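Local coordinates for fibronectin-binding protein (Streptococcus pyogenes, PDB 5A0L), which is a fibronectin-binding surface adhesin of a Gram-positive pathogen whose internal thioester mediates covalent binding to the host, at residues A82-R86 and Y133-P139. Numbering follows the deposited sequence.
Sequences AANPR and YYSDSAP
R86 lays its guanidinium flat over one face of the Y133 ring, planes 19° apart and CZ 3.8 Å from the ring centroid, a cation-pi stack. The long aliphatic part of R86 runs out extended and then bends at chi3 (-66°), which turns NE onto Y133 O at 2.8 Å, above the plane of that carbonyl. NH2 reaches A138 O in a weak, strongly bent hydrogen bond (3.0 Å), while S137 CB lies over the rim of the opposite face. Arginine suits the place because one flat cation can both stack and donate.

R86 N donates to Y134 O (2.8 Å) and N84 N to S135 O (3.2 Å); with the side-chain bond from NE, three successive carbonyls ending helix 120-135 each gain a donor. P85, lacking an N-H, makes a CA-H...O contact with Y134 O (3.2 Å). In return, the small hydroxyl of S137 donates through OG to N84 O at 2.7 Å, and a water links N84 ND2 to D136 O.

Behind this layer, the carboxylate of D136 suits two donors, OD2 accepting from S135 OG and L52 N, while Y134 packs on helix 92-105. The positive guanidinium beside carbonyls at a helix C-terminus is probably favoured by the helix dipole.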
ATOM      1  N   ALA A  82       8.101   9.347  -3.722  1.00 15.01           N
ATOM      2  CA  ALA A  82       7.072   9.180  -4.739  1.00 15.69           C
ATOM      3  C   ALA A  82       7.536   9.739  -6.101  1.00 16.64           C
ATOM      4  O   ALA A  82       8.293  10.711  -6.140  1.00 21.79           O
ATOM      5  CB  ALA A  82       5.801   9.876  -4.341  1.00 16.76           C
ATOM      6  N   ALA A  83       6.981   9.203  -7.186  1.00 15.49           N
ATOM      7  CA  ALA A  83       7.333   9.657  -8.534  1.00 16.59           C
ATOM      8  C   ALA A  83       6.513  10.847  -9.011  1.00 17.77           C
ATOM      9  O   ALA A  83       7.041  11.687  -9.721  1.00 21.90           O
ATOM     10  CB  ALA A  83       7.214   8.528  -9.547  1.00 18.61           C
ATOM     11  N   ASN A  84       5.237  10.907  -8.648  1.00 15.73           N
ATOM     12  CA  ASN A  84       4.347  11.956  -9.120  1.00 16.73           C
ATOM     13  C   ASN A  84       3.230  12.171  -8.092  1.00 14.35           C
ATOM     14  O   ASN A  84       2.064  11.892  -8.374  1.00 15.77           O
ATOM     15  CB  ASN A  84       3.780  11.603 -10.493  1.00 18.25           C
ATOM     16  CG  ASN A  84       3.021  12.761 -11.131  1.00 22.43           C
ATOM     17  OD1 ASN A  84       3.201  13.922 -10.761  1.00 29.64           O
ATOM     18  ND2 ASN A  84       2.159  12.445 -12.064  1.00 27.64           N
ATOM     19  N   PRO A  85       3.616  12.655  -6.913  1.00 14.85           N
ATOM     20  CA  PRO A  85       2.651  12.728  -5.827  1.00 15.49           C
ATOM     21  C   PRO A  85       1.575  13.766  -6.100  1.00 15.71           C
ATOM     22  O   PRO A  85       1.839  14.808  -6.761  1.00 17.73           O
ATOM     23  CB  PRO A  85       3.501  13.095  -4.620  1.00 18.73           C
ATOM     24  CG  PRO A  85       4.722  13.774  -5.189  1.00 19.70           C
ATOM     25  CD  PRO A  85       4.973  13.063  -6.494  1.00 18.13           C
ATOM     26  N   ARG A  86       0.388  13.530  -5.577  1.00 15.72           N
ATOM     27  CA  ARG A  86      -0.748  14.419  -5.745  1.00 17.03           C
ATOM     28  C   ARG A  86      -0.709  15.434  -4.632  1.00 18.99           C
ATOM     29  O   ARG A  86      -1.167  15.177  -3.519  1.00 22.50           O
ATOM     30  CB  ARG A  86      -2.025  13.595  -5.730  1.00 16.73           C
ATOM     31  CG  ARG A  86      -3.290  14.396  -6.054  1.00 19.91           C
ATOM     32  CD  ARG A  86      -4.547  13.554  -5.980  1.00 20.20           C
ATOM     33  NE  ARG A  86      -4.571  12.523  -7.001  1.00 19.63           N
ATOM     34  CZ  ARG A  86      -4.992  12.682  -8.246  1.00 21.19           C
ATOM     35  NH1 ARG A  86      -5.383  13.883  -8.689  1.00 24.94           N
ATOM     36  NH2 ARG A  86      -4.968  11.646  -9.077  1.00 20.65           N
ATOM     37  N   TYR A 133      -3.317   6.685  -6.159  1.00 12.33           N
ATOM     38  CA  TYR A 133      -3.994   7.965  -6.407  1.00 13.11           C
ATOM     39  C   TYR A 133      -3.149   9.108  -5.832  1.00 13.29           C
ATOM     40  O   TYR A 133      -3.059  10.193  -6.456  1.00 13.67           O
ATOM     41  CB  TYR A 133      -5.388   7.920  -5.764  1.00 13.73           C
ATOM     42  CG  TYR A 133      -6.203   9.171  -5.935  1.00 13.95           C
ATOM     43  CD1 TYR A 133      -6.911   9.399  -7.114  1.00 15.30           C
ATOM     44  CD2 TYR A 133      -6.326  10.103  -4.901  1.00 14.68           C
ATOM     45  CE1 TYR A 133      -7.707  10.548  -7.247  1.00 16.60           C
ATOM     46  CE2 TYR A 133      -7.108  11.243  -5.030  1.00 16.09           C
ATOM     47  CZ  TYR A 133      -7.785  11.461  -6.212  1.00 17.20           C
ATOM     48  OH  TYR A 133      -8.557  12.594  -6.339  1.00 21.75           O
ATOM     49  N   TYR A 134      -2.521   8.890  -4.699  1.00 12.00           N
ATOM     50  CA  TYR A 134      -1.704   9.919  -4.063  1.00 12.56           C
ATOM     51  C   TYR A 134      -0.227   9.866  -4.425  1.00 13.06           C
ATOM     52  O   TYR A 134       0.417  10.915  -4.484  1.00 14.50           O
ATOM     53  CB  TYR A 134      -1.894   9.906  -2.544  1.00 12.78           C
ATOM     54  CG  TYR A 134      -3.235  10.442  -2.093  1.00 13.16           C
ATOM     55  CD1 TYR A 134      -3.545  11.807  -2.225  1.00 13.81           C
ATOM     56  CD2 TYR A 134      -4.227   9.605  -1.593  1.00 13.43           C
ATOM     57  CE1 TYR A 134      -4.780  12.297  -1.877  1.00 14.72           C
ATOM     58  CE2 TYR A 134      -5.468  10.120  -1.192  1.00 13.76           C
ATOM     59  CZ  TYR A 134      -5.746  11.461  -1.358  1.00 13.42           C
ATOM     60  OH  TYR A 134      -6.939  11.995  -0.986  1.00 16.24           O
ATOM     61  N   SER A 135       0.367   8.689  -4.600  1.00 12.17           N
ATOM     62  CA  SER A 135       1.807   8.591  -4.860  1.00 12.45           C
ATOM     63  C   SER A 135       2.163   8.899  -6.318  1.00 12.43           C
ATOM     64  O   SER A 135       3.280   9.403  -6.586  1.00 13.74           O
ATOM     65  CB  SER A 135       2.348   7.188  -4.513  1.00 12.70           C
ATOM     66  OG  SER A 135       1.781   6.171  -5.314  1.00 13.40           O
ATOM     67  N   ASP A 136       1.276   8.534  -7.232  1.00 12.04           N
ATOM     68  CA  ASP A 136       1.511   8.616  -8.669  1.00 13.18           C
ATOM     69  C   ASP A 136       0.462   9.427  -9.412  1.00 13.79           C
ATOM     70  O   ASP A 136       0.467   9.477 -10.633  1.00 16.48           O
ATOM     71  CB  ASP A 136       1.661   7.189  -9.253  1.00 14.40           C
ATOM     72  CG  ASP A 136       2.951   6.545  -8.821  1.00 14.41           C
ATOM     73  OD1 ASP A 136       3.989   6.828  -9.484  1.00 17.60           O
ATOM     74  OD2 ASP A 136       2.986   5.807  -7.816  1.00 15.38           O
ATOM     75  N   SER A 137      -0.426  10.078  -8.645  1.00 13.44           N
ATOM     76  CA  SER A 137      -1.502  10.850  -9.263  1.00 14.97           C
ATOM     77  C   SER A 137      -2.271  10.001 -10.267  1.00 15.27           C
ATOM     78  O   SER A 137      -2.719  10.479 -11.289  1.00 18.10           O
ATOM     79  CB  SER A 137      -0.994  12.164  -9.864  1.00 16.45           C
ATOM     80  OG  SER A 137      -0.394  12.957  -8.861  1.00 17.92           O
ATOM     81  N   ALA A 138      -2.512   8.734  -9.908  1.00 15.38           N
ATOM     82  CA  ALA A 138      -3.324   7.870 -10.766  1.00 17.20           C
ATOM     83  C   ALA A 138      -4.738   8.460 -10.818  1.00 19.32           C
ATOM     84  O   ALA A 138      -5.295   8.761  -9.776  1.00 19.58           O
ATOM     85  CB  ALA A 138      -3.390   6.447 -10.207  1.00 20.18           C
ATOM     86  N   PRO A 139      -5.316   8.620 -12.007  1.00 21.21           N
ATOM     87  CA  PRO A 139      -6.586   9.396 -12.084  1.00 25.87           C
ATOM     88  C   PRO A 139      -7.859   8.862 -11.398  1.00 29.38           C
ATOM     89  O   PRO A 139      -8.673   9.607 -10.765  1.00 36.92           O
ATOM     90  CB  PRO A 139      -6.787   9.538 -13.602  1.00 29.24           C
ATOM     91  CG  PRO A 139      -5.448   9.413 -14.188  1.00 34.81           C
ATOM     92  CD  PRO A 139      -4.619   8.540 -13.299  1.00 25.59           C
TER
HETATM   93  O   HOH W   1       5.420   6.941  -6.782  1.00 15.09           O
HETATM   94  O   HOH W   2       2.036   9.912 -13.152  1.00 35.97           O